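Local atomic coordinates of microcin B17-processing protein McbD (Escherichia coli str. K-12 substr. MG1655, PDB entry 6GRH), a protein that is necessary for processing the inactive microcin B17 precursor McbA into the active peptide and belongs to the YcaO cyclodehydratase family. Residues I32-Y35 with E36-T39; H154-L157 with N158-I161; G276-D279 with D280-I283; E318-I321 with T322-T325. The protein carries 1 engineered substitution. All coordinates share one frame; numbering follows the deposited sequence. Where two conformers were deposited one is given.

Contact 1 of 4, residues I32-Y35 with E36-T39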
loop_
_atom_site.group_PDB
_atom_site.type_symbol
_atom_site.label_atom_id
_atom_site.label_comp_id
_atom_site.label_asym_id
_atom_site.label_seq_id
_atom_site.Cartn_x
_atom_site.Cartn_y
_atom_site.Cartn_z
ATOM N N ILE E 32 -27.647 9.930 -6.134
ATOM C CA ILE E 32 -27.262 11.087 -5.364
ATOM C C ILE E 32 -28.371 11.424 -4.370
ATOM O O ILE E 32 -29.522 11.530 -4.752
ATOM C CB ILE E 32 -26.939 12.276 -6.279
ATOM C CG1 ILE E 32 -25.645 11.955 -7.034
ATOM C CG2 ILE E 32 -26.809 13.574 -5.483
ATOM C CD1 ILE E 32 -25.290 12.894 -8.144
ATOM N N TRP E 33 -28.017 11.567 -3.095
ATOM C CA TRP E 33 -28.955 11.968 -2.049
ATOM C C TRP E 33 -28.515 13.354 -1.569
ATOM O O TRP E 33 -27.320 13.618 -1.414
ATOM C CB TRP E 33 -28.996 10.930 -0.912
ATOM C CG TRP E 33 -29.829 11.308 0.320
ATOM C CD1 TRP E 33 -31.183 11.212 0.449
ATOM C CD2 TRP E 33 -29.347 11.814 1.585
ATOM N NE1 TRP E 33 -31.575 11.641 1.695
ATOM C CE2 TRP E 33 -30.473 12.003 2.419
ATOM C CE3 TRP E 33 -28.082 12.107 2.092
ATOM C CZ2 TRP E 33 -30.372 12.497 3.727
ATOM C CZ3 TRP E 33 -27.977 12.603 3.400
ATOM C CH2 TRP E 33 -29.120 12.788 4.200
ATOM N N ASP E 34 -29.493 14.243 -1.392
ATOM C CA ASP E 34 -29.240 15.611 -0.974
ATOM C C ASP E 34 -30.363 16.040 -0.018
ATOM O O ASP E 34 -31.067 17.000 -0.292
ATOM C CB ASP E 34 -29.163 16.526 -2.211
ATOM C CG ASP E 34 -28.370 17.814 -1.969
ATOM O OD1 ASP E 34 -27.640 17.900 -0.944
ATOM O OD2 ASP E 34 -28.475 18.748 -2.831
ATOM N N TYR E 35 -30.501 15.331 1.103
ATOM C CA TYR E 35 -31.478 15.667 2.150
ATOM C C TYR E 35 -32.859 15.697 1.479
ATOM O O TYR E 35 -33.140 14.821 0.664
ATOM C CB TYR E 35 -31.115 16.996 2.847
ATOM C CG TYR E 35 -29.689 17.021 3.347
ATOM C CD1 TYR E 35 -29.338 16.360 4.521
ATOM C CD2 TYR E 35 -28.696 17.694 2.640
ATOM C CE1 TYR E 35 -28.020 16.366 4.974
ATOM C CE2 TYR E 35 -27.385 17.714 3.078
ATOM C CZ TYR E 35 -27.053 17.048 4.240
ATOM O OH TYR E 35 -25.760 17.064 4.660
ATOM N N GLU E 36 -33.658 16.725 1.729
ATOM C CA GLU E 36 -34.917 16.892 1.033
ATOM C C GLU E 36 -34.908 18.182 0.237
ATOM O O GLU E 36 -35.970 18.759 -0.060
ATOM C CB GLU E 36 -36.058 16.821 2.037
ATOM C CG GLU E 36 -36.079 15.489 2.775
ATOM C CD GLU E 36 -37.215 15.363 3.774
ATOM O OE1 GLU E 36 -37.561 16.320 4.497
ATOM O OE2 GLU E 36 -37.773 14.263 3.841
ATOM N N ARG E 37 -33.707 18.603 -0.179
ATOM C CA ARG E 37 -33.594 19.715 -1.099
ATOM C C ARG E 37 -34.291 19.342 -2.418
ATOM O O ARG E 37 -35.039 20.149 -2.959
ATOM C CB ARG E 37 -32.140 20.081 -1.330
ATOM C CG ARG E 37 -31.463 20.693 -0.125
ATOM C CD ARG E 37 -29.958 20.392 -0.122
ATOM N NE ARG E 37 -29.268 21.134 0.930
ATOM C CZ ARG E 37 -27.967 21.029 1.197
ATOM N NH1 ARG E 37 -27.192 20.186 0.496
ATOM N NH2 ARG E 37 -27.435 21.750 2.182
ATOM N N ILE E 38 -34.026 18.120 -2.884
ATOM C CA ILE E 38 -34.752 17.433 -3.982
ATOM C C ILE E 38 -34.926 15.977 -3.566
ATOM O O ILE E 38 -34.295 15.536 -2.601
ATOM C CB ILE E 38 -34.008 17.497 -5.321
ATOM C CG1 ILE E 38 -32.581 16.952 -5.193
ATOM C CG2 ILE E 38 -33.979 18.923 -5.844
ATOM C CD1 ILE E 38 -31.871 16.730 -6.512
ATOM N N THR E 39 -35.750 15.213 -4.266
ATOM C CA THR E 39 -35.807 13.776 -3.985
ATOM C C THR E 39 -34.544 13.140 -4.616
ATOM O O THR E 39 -33.980 13.703 -5.540
ATOM C CB THR E 39 -37.062 13.119 -4.563
ATOM O OG1 THR E 39 -37.084 13.331 -5.973
ATOM C CG2 THR E 39 -38.329 13.696 -3.936
HETATM O O HOH W 1 -32.323 13.770 -1.704
#
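The backbone folds back at Asp34-Arg37, where Arg37 N donates to Asp34 O at 3.1 Å, and Tyr35 takes a positive phi of 56° at the first corner. The Asp34 carboxylate also meets the Arg37 guanidinium. Arg37 NH1 and Asp34 OD1 form a salt bridge of 2.7 Å. NH1 meets OD1 on the syn side but 28° out of the carboxylate plane, and one N-H bonds one oxygen. The carboxylate and guanidinium planes stand 78° apart. The Arg37 chain reaches the site by running extended from CG to NE, with its CD 3.5 Å from Asp34 OD2. Tyr35 lies alongside Arg37 and points the same way. Its CD2 sits over one face of the guanidinium, 3.7 Å from Arg37 CZ, while Arg37 NH1 lies at the edge of the ring. The whole arrangement is the loop of a beta hairpin, joining strand 28-33 to the antiparallel strand 41-45. A water bridges three backbone groups of the loop. It accepts from Asp34 N (2.9 Å) and donates to Tyr35 O (2.7 Å) and Ile38 O (2.8 Å). Asp34 has further partners, with OD1 bonded to Ala14 N and OD2 to Tyr58 OH. The loop also docks on a neighbouring McbB chain: Arg37 NE forms a salt bridge with Glu204 of that McbB chain, and Glu36 OE1 one with its Arg209. Ile38 packs on Tyr58 and Phe65 of helix 47-66.

Contact 2 of 4, residues H154-L157 with N158-I161; sequences HGSL and NDAI. With EDO (1,2-ethanediol), chain Q.
His154 and Asp159 meet at the start of helix 157-180, where Ser156 is the N-cap residue. The imidazole of His154 presents one face to the aliphatic part of Asp159. Asp159 CB lies over that face, 3.5 Å from the ring centroid and 24° off the ring normal, a CH-pi contact displaced toward ND1. The Asp159 carboxylate is turned steeply to the ring, with the two planes 78° apart. Ser156 reaches Asp159 from the helix end. Its OG, placed between backbone N and carbonyl carbon (chi1 81°), accepts from Asp159 N at 3.1 Å and so caps an amide of the first turn. Ordinary helical bonds follow: Ala160 N donates to Ser156 O at 2.9 Å and Ile161 N to Leu157 O at 2.8 Å. The carboxylate of Asp159, close to the helix N-terminus, may be favoured there by the helix dipole. On another side of the helix Leu157 and Ile161 cross at a slant, one turn apart. Leu157 also packs on Trp353 and Thr355 of strand 350-358 and on Ile30 of a neighbouring McbB chain. Ile161 packs on Ile21 of that McbB chain, whose Glu19 accepts from Leu157 N. The helix start is therefore held between the sheet of its own chain and McbB. A 1,2-ethanediol, probably from the crystallisation liquor, sits beside the cap, its O1 2.9 Å from Gly155 O. The closest apolar approach of Leu157 to Ile161 is CD1 to CD1, 3.7 Å.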
loop_
_atom_site.group_PDB
_atom_site.type_symbol
_atom_site.label_atom_id
_atom_site.label_comp_id
_atom_site.label_asym_id
_atom_site.label_seq_id
_atom_site.Cartn_x
_atom_site.Cartn_y
_atom_site.Cartn_z
ATOM N N HIS E 154 -27.344 18.653 -19.976
ATOM C CA HIS E 154 -26.199 18.034 -20.639
ATOM C C HIS E 154 -25.035 18.985 -20.799
ATOM O O HIS E 154 -25.183 20.169 -20.570
ATOM C CB HIS E 154 -26.625 17.515 -22.023
ATOM C CG HIS E 154 -25.963 16.220 -22.389
ATOM N ND1 HIS E 154 -24.712 16.160 -22.975
ATOM C CD2 HIS E 154 -26.352 14.934 -22.188
ATOM C CE1 HIS E 154 -24.369 14.894 -23.138
ATOM N NE2 HIS E 154 -25.347 14.131 -22.674
ATOM N N GLY E 155 -23.872 18.454 -21.195
ATOM C CA GLY E 155 -22.683 19.249 -21.501
ATOM C C GLY E 155 -22.659 20.007 -22.816
ATOM O O GLY E 155 -21.768 20.828 -23.039
ATOM N N SER E 156 -23.631 19.761 -23.694
ATOM C CA SER E 156 -23.776 20.550 -24.932
ATOM C C SER E 156 -25.233 20.918 -25.121
ATOM O O SER E 156 -26.133 20.162 -24.728
ATOM C CB SER E 156 -23.199 19.815 -26.155
ATOM O OG SER E 156 -24.069 18.846 -26.718
ATOM N N LEU E 157 -25.456 22.108 -25.675
ATOM C CA LEU E 157 -26.802 22.586 -25.943
ATOM C C LEU E 157 -27.581 21.625 -26.860
ATOM O O LEU E 157 -28.738 21.314 -26.574
ATOM C CB LEU E 157 -26.757 23.996 -26.526
ATOM C CG LEU E 157 -28.061 24.635 -26.962
ATOM C CD1 LEU E 157 -29.127 24.593 -25.881
ATOM C CD2 LEU E 157 -27.766 26.065 -27.379
ATOM N N ASN E 158 -26.941 21.138 -27.932
ATOM C CA ASN E 158 -27.608 20.189 -28.850
ATOM C C ASN E 158 -28.005 18.895 -28.143
ATOM O O ASN E 158 -29.107 18.409 -28.349
ATOM C CB ASN E 158 -26.726 19.831 -30.052
ATOM C CG ASN E 158 -26.749 20.881 -31.136
ATOM O OD1 ASN E 158 -25.733 21.094 -31.803
ATOM N ND2 ASN E 158 -27.907 21.526 -31.355
ATOM N N ASP E 159 -27.119 18.347 -27.310
ATOM C CA ASP E 159 -27.458 17.165 -26.523
ATOM C C ASP E 159 -28.567 17.439 -25.482
ATOM O O ASP E 159 -29.417 16.585 -25.258
ATOM C CB ASP E 159 -26.223 16.556 -25.856
ATOM C CG ASP E 159 -25.256 15.936 -26.858
ATOM O OD1 ASP E 159 -25.633 15.615 -28.000
ATOM O OD2 ASP E 159 -24.083 15.781 -26.509
ATOM N N ALA E 160 -28.581 18.622 -24.876
ATOM C CA ALA E 160 -29.652 18.953 -23.916
ATOM C C ALA E 160 -30.987 19.053 -24.667
ATOM O O ALA E 160 -31.985 18.463 -24.231
ATOM C CB ALA E 160 -29.341 20.237 -23.126
ATOM N N ILE E 161 -30.989 19.758 -25.796
ATOM C CA ILE E 161 -32.200 19.886 -26.630
ATOM C C ILE E 161 -32.701 18.500 -27.089
ATOM O O ILE E 161 -33.896 18.202 -26.975
ATOM C CB ILE E 161 -32.016 20.821 -27.860
ATOM C CG1 ILE E 161 -31.807 22.262 -27.401
ATOM C CG2 ILE E 161 -33.250 20.787 -28.764
ATOM C CD1 ILE E 161 -31.303 23.211 -28.471
HETATM C C1 EDO Q . -19.064 23.379 -24.081
HETATM O O1 EDO Q . -19.598 22.773 -22.899
HETATM C C2 EDO Q . -20.067 24.394 -24.624
HETATM O O2 EDO Q . -21.418 23.966 -24.410
#

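Contact 3 of 4, residues G276-D279 with D280-I283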
loop_
_atom_site.group_PDB
_atom_site.type_symbol
_atom_site.label_atom_id
_atom_site.label_comp_id
_atom_site.label_asym_id
_atom_site.label_seq_id
_atom_site.Cartn_x
_atom_site.Cartn_y
_atom_site.Cartn_z
ATOM N N GLY E 276 -38.787 -0.512 4.761
ATOM C CA GLY E 276 -39.807 -0.188 5.763
ATOM C C GLY E 276 -40.021 1.307 5.978
ATOM O O GLY E 276 -40.527 1.715 7.029
ATOM N N TYR E 277 -39.650 2.113 4.973
ATOM C CA TYR E 277 -39.766 3.575 5.035
ATOM C C TYR E 277 -41.246 3.994 5.076
ATOM O O TYR E 277 -42.090 3.381 4.418
ATOM C CB TYR E 277 -39.066 4.220 3.838
ATOM C CG TYR E 277 -37.562 4.014 3.836
ATOM C CD1 TYR E 277 -36.724 4.785 4.649
ATOM C CD2 TYR E 277 -36.977 3.033 3.030
ATOM C CE1 TYR E 277 -35.345 4.587 4.648
ATOM C CE2 TYR E 277 -35.607 2.825 3.020
ATOM C CZ TYR E 277 -34.790 3.601 3.823
ATOM O OH TYR E 277 -33.426 3.372 3.795
ATOM N N THR E 278 -41.548 5.032 5.853
ATOM C CA THR E 278 -42.935 5.470 6.064
ATOM C C THR E 278 -43.383 6.367 4.918
ATOM O O THR E 278 -42.568 6.818 4.099
ATOM C CB THR E 278 -43.087 6.266 7.378
ATOM O OG1 THR E 278 -42.320 7.472 7.303
ATOM C CG2 THR E 278 -42.600 5.454 8.564
ATOM N N ASP E 279 -44.681 6.647 4.891
ATOM C CA ASP E 279 -45.249 7.593 3.930
ATOM C C ASP E 279 -44.785 9.038 4.146
ATOM O O ASP E 279 -44.744 9.811 3.184
ATOM C CB ASP E 279 -46.787 7.514 3.915
ATOM C CG ASP E 279 -47.316 6.426 2.971
ATOM O OD1 ASP E 279 -46.510 5.706 2.336
ATOM O OD2 ASP E 279 -48.553 6.302 2.856
ATOM N N ASP E 280 -44.402 9.395 5.377
ATOM C CA ASP E 280 -43.823 10.717 5.620
ATOM C C ASP E 280 -42.459 10.929 4.925
ATOM O O ASP E 280 -42.003 12.065 4.792
ATOM C CB ASP E 280 -43.699 11.001 7.117
ATOM C CG ASP E 280 -43.350 12.462 7.396
ATOM O OD1 ASP E 280 -44.189 13.351 7.105
ATOM O OD2 ASP E 280 -42.224 12.722 7.863
ATOM N N ASP E 281 -41.815 9.842 4.491
ATOM C CA ASP E 281 -40.578 9.927 3.715
ATOM C C ASP E 281 -40.832 10.252 2.250
ATOM O O ASP E 281 -39.909 10.642 1.554
ATOM C CB ASP E 281 -39.787 8.620 3.813
ATOM C CG ASP E 281 -39.420 8.272 5.240
ATOM O OD1 ASP E 281 -39.127 9.202 6.000
ATOM O OD2 ASP E 281 -39.451 7.077 5.609
ATOM N N ILE E 282 -42.064 10.065 1.781
ATOM C CA ILE E 282 -42.431 10.414 0.413
ATOM C C ILE E 282 -42.900 11.857 0.402
ATOM O O ILE E 282 -43.919 12.172 1.024
ATOM C CB ILE E 282 -43.536 9.491 -0.138
ATOM C CG1 ILE E 282 -43.070 8.026 -0.131
ATOM C CG2 ILE E 282 -43.928 9.911 -1.557
ATOM C CD1 ILE E 282 -41.796 7.774 -0.937
ATOM N N ILE E 283 -42.145 12.722 -0.275
ATOM C CA ILE E 283 -42.493 14.149 -0.385
ATOM C C ILE E 283 -43.011 14.576 -1.761
ATOM O O ILE E 283 -43.428 15.723 -1.902
ATOM C CB ILE E 283 -41.314 15.076 0.010
ATOM C CG1 ILE E 283 -40.160 14.998 -0.991
ATOM C CG2 ILE E 283 -40.860 14.751 1.428
ATOM C CD1 ILE E 283 -38.971 15.868 -0.635
#
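Asp281 reaches back to Thr278 and Tyr277 across a short 3-10 turn in the loop between helices 251-275 and 285-292. Two i to i+3 backbone bonds make the turn. Asp281 N donates to Thr278 O at 3.1 Å, and Ile282 N to Asp279 O at 3.0 Å. The Asp281 side chain starts at CB, which lies 3.3 Å from Thr278 O. With CG set opposite the carbonyl carbon (chi1 -59°), the carboxylate turns back toward Thr278. CG then comes 3.6 Å from Thr278 OG1. OD2 does the work at the tip: it accepts from Thr278 N at 2.9 Å. The N-H approaches from above the carboxylate plane, 40° out of it, and the bond is bent. The hydroxyl of Thr278 adds a weak bond to the same oxygen, so the amide and hydroxyl of one residue both face OD2. Tyr277 flanks the site, with OD2 at the edge of its ring and the ring and carboxylate planes 77° apart. The Tyr277 hydroxyl is hydrogen-bonded to Glu10 of a neighbouring McbC chain, and Asp280 O accepts from Arg209 of a neighbouring McbB chain. This surface loop thus touches two partner proteins. Along the Tyr277 side chain, CB comes nearest to Asp281 OD2, at 3.4 Å.

Contact 4 of 4, residues E318-I321 with T322-T325; sequences EENI and TSDT
Ser323 OG is held by two hydrogen bonds: Asn320 N donates to it at 3.0 Å, and His224 NE2 is hydrogen-bonded to it as well. The bond from Asn320 N is almost straight, at 177°. It spans Asn320 to Ser323 in the loop that leads to helix 327-334, and Asn320 also opens an Asx turn. There the side chain has CG between the backbone N and the carbonyl carbon, and this chi1 of 65° points OD1 forward to Thr322 N. Thr322 N donates to OD1 at 3.0 Å from a little out of the carbonyl plane. The Asn320 and Thr322 side chains then run side by side. Backbone O of Asn320 also serves the turn: Ser323 N donates to it at 3.0 Å. Asn320 and Ser323 are therefore joined in both directions, amide to hydroxyl and amide to carbonyl. Glu319 packs beside this pair, its CB 3.6 Å from Ser323 OG. In one of its two conformers its carboxylate is directed to another part of the chain, where OE2 accepts from Leu251 N. Ser323 is buried against strand 224-231, although most of this loop lies at the surface. A type I beta turn follows from Thr322 to Thr325. Its carbonyl oxygen, Thr322 O, takes two donors from one residue, Thr325 N at 3.2 Å and Thr325 OG1 at 3.0 Å.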
loop_
_atom_site.group_PDB
_atom_site.type_symbol
_atom_site.label_atom_id
_atom_site.label_comp_id
_atom_site.label_asym_id
_atom_site.label_seq_id
_atom_site.Cartn_x
_atom_site.Cartn_y
_atom_site.Cartn_z
ATOM N N GLU E 318 -36.687 -3.984 -36.459
ATOM C CA GLU E 318 -36.312 -3.081 -37.556
ATOM C C GLU E 318 -37.109 -1.754 -37.602
ATOM O O GLU E 318 -38.275 -1.691 -37.176
ATOM C CB GLU E 318 -36.390 -3.780 -38.908
ATOM C CG GLU E 318 -37.785 -3.897 -39.535
ATOM C CD GLU E 318 -38.657 -4.984 -38.932
ATOM O OE1 GLU E 318 -38.211 -5.652 -37.963
ATOM O OE2 GLU E 318 -39.793 -5.158 -39.430
ATOM N N GLU E 319 -36.467 -0.708 -38.123
ATOM C CA GLU E 319 -37.133 0.561 -38.418
ATOM C C GLU E 319 -38.018 0.414 -39.660
ATOM O O GLU E 319 -37.947 -0.597 -40.367
ATOM C CB GLU E 319 -36.087 1.660 -38.642
ATOM C CG GLU E 319 -34.975 1.629 -37.606
ATOM C CD GLU E 319 -35.505 1.250 -36.238
ATOM O OE1 GLU E 319 -36.744 1.177 -36.078
ATOM O OE2 GLU E 319 -34.696 1.027 -35.318
ATOM N N ASN E 320 -38.857 1.420 -39.902
ATOM C CA ASN E 320 -39.772 1.451 -41.064
ATOM C C ASN E 320 -39.701 2.841 -41.721
ATOM O O ASN E 320 -38.996 3.742 -41.257
ATOM C CB ASN E 320 -41.215 1.087 -40.645
ATOM C CG ASN E 320 -41.824 2.114 -39.689
ATOM O OD1 ASN E 320 -42.233 3.209 -40.111
ATOM N ND2 ASN E 320 -41.875 1.773 -38.394
ATOM N N ILE E 321 -40.467 3.009 -42.785
ATOM C CA ILE E 321 -40.372 4.205 -43.610
ATOM C C ILE E 321 -40.633 5.528 -42.866
ATOM O O ILE E 321 -40.027 6.547 -43.206
ATOM C CB ILE E 321 -41.297 4.082 -44.838
ATOM C CG1 ILE E 321 -40.864 5.052 -45.949
ATOM C CG2 ILE E 321 -42.758 4.273 -44.435
ATOM C CD1 ILE E 321 -41.586 4.799 -47.245
ATOM N N THR E 322 -41.492 5.510 -41.846
ATOM C CA THR E 322 -41.757 6.711 -41.025
ATOM C C THR E 322 -40.666 7.028 -40.008
ATOM O O THR E 322 -40.489 8.198 -39.669
ATOM C CB THR E 322 -43.073 6.587 -40.224
ATOM O OG1 THR E 322 -44.092 6.128 -41.093
ATOM C CG2 THR E 322 -43.487 7.943 -39.615
ATOM N N SER E 323 -39.937 6.008 -39.537
ATOM C CA SER E 323 -38.968 6.154 -38.425
ATOM C C SER E 323 -37.952 7.274 -38.591
ATOM O O SER E 323 -37.547 7.863 -37.595
ATOM C CB SER E 323 -38.160 4.858 -38.172
ATOM O OG SER E 323 -38.977 3.729 -37.918
ATOM N N ASP E 324 -37.510 7.539 -39.825
ATOM C CA ASP E 324 -36.415 8.504 -40.059
ATOM C C ASP E 324 -36.840 9.770 -40.826
ATOM O O ASP E 324 -35.988 10.468 -41.381
ATOM C CB ASP E 324 -35.206 7.813 -40.737
ATOM C CG ASP E 324 -35.469 7.427 -42.186
ATOM O OD1 ASP E 324 -36.648 7.449 -42.640
ATOM O OD2 ASP E 324 -34.471 7.082 -42.865
ATOM N N THR E 325 -38.139 10.082 -40.826
ATOM C CA THR E 325 -38.597 11.400 -41.269
ATOM C C THR E 325 -38.086 12.439 -40.271
ATOM O O THR E 325 -37.510 12.101 -39.231
ATOM C CB THR E 325 -40.134 11.492 -41.369
ATOM O OG1 THR E 325 -40.691 11.195 -40.091
ATOM C CG2 THR E 325 -40.693 10.537 -42.436
#

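Overall arrangement
All four contacts are local turns or helix starts, but they sit differently in the fold. Contact 1 is buried and combines a salt bridge, a backbone turn bond and a bridging water. Contact 2 is partly buried and mixes capping with apolar packing on a sheet. Contacts 3 and 4 are surface loops held by a mix of backbone and side-chain-to-amide bonds. Contacts 1 and 3 lie on the same side of the chain's centre and touch, through Thr39 and Ile283. Both also meet Arg209 of a neighbouring McbB chain. Contact 4 is on the opposite side of the chain's centre and meets no other protein chain of the assembly. Contact 2 lies about 24 Å from contacts 1 and 4, centre to centre.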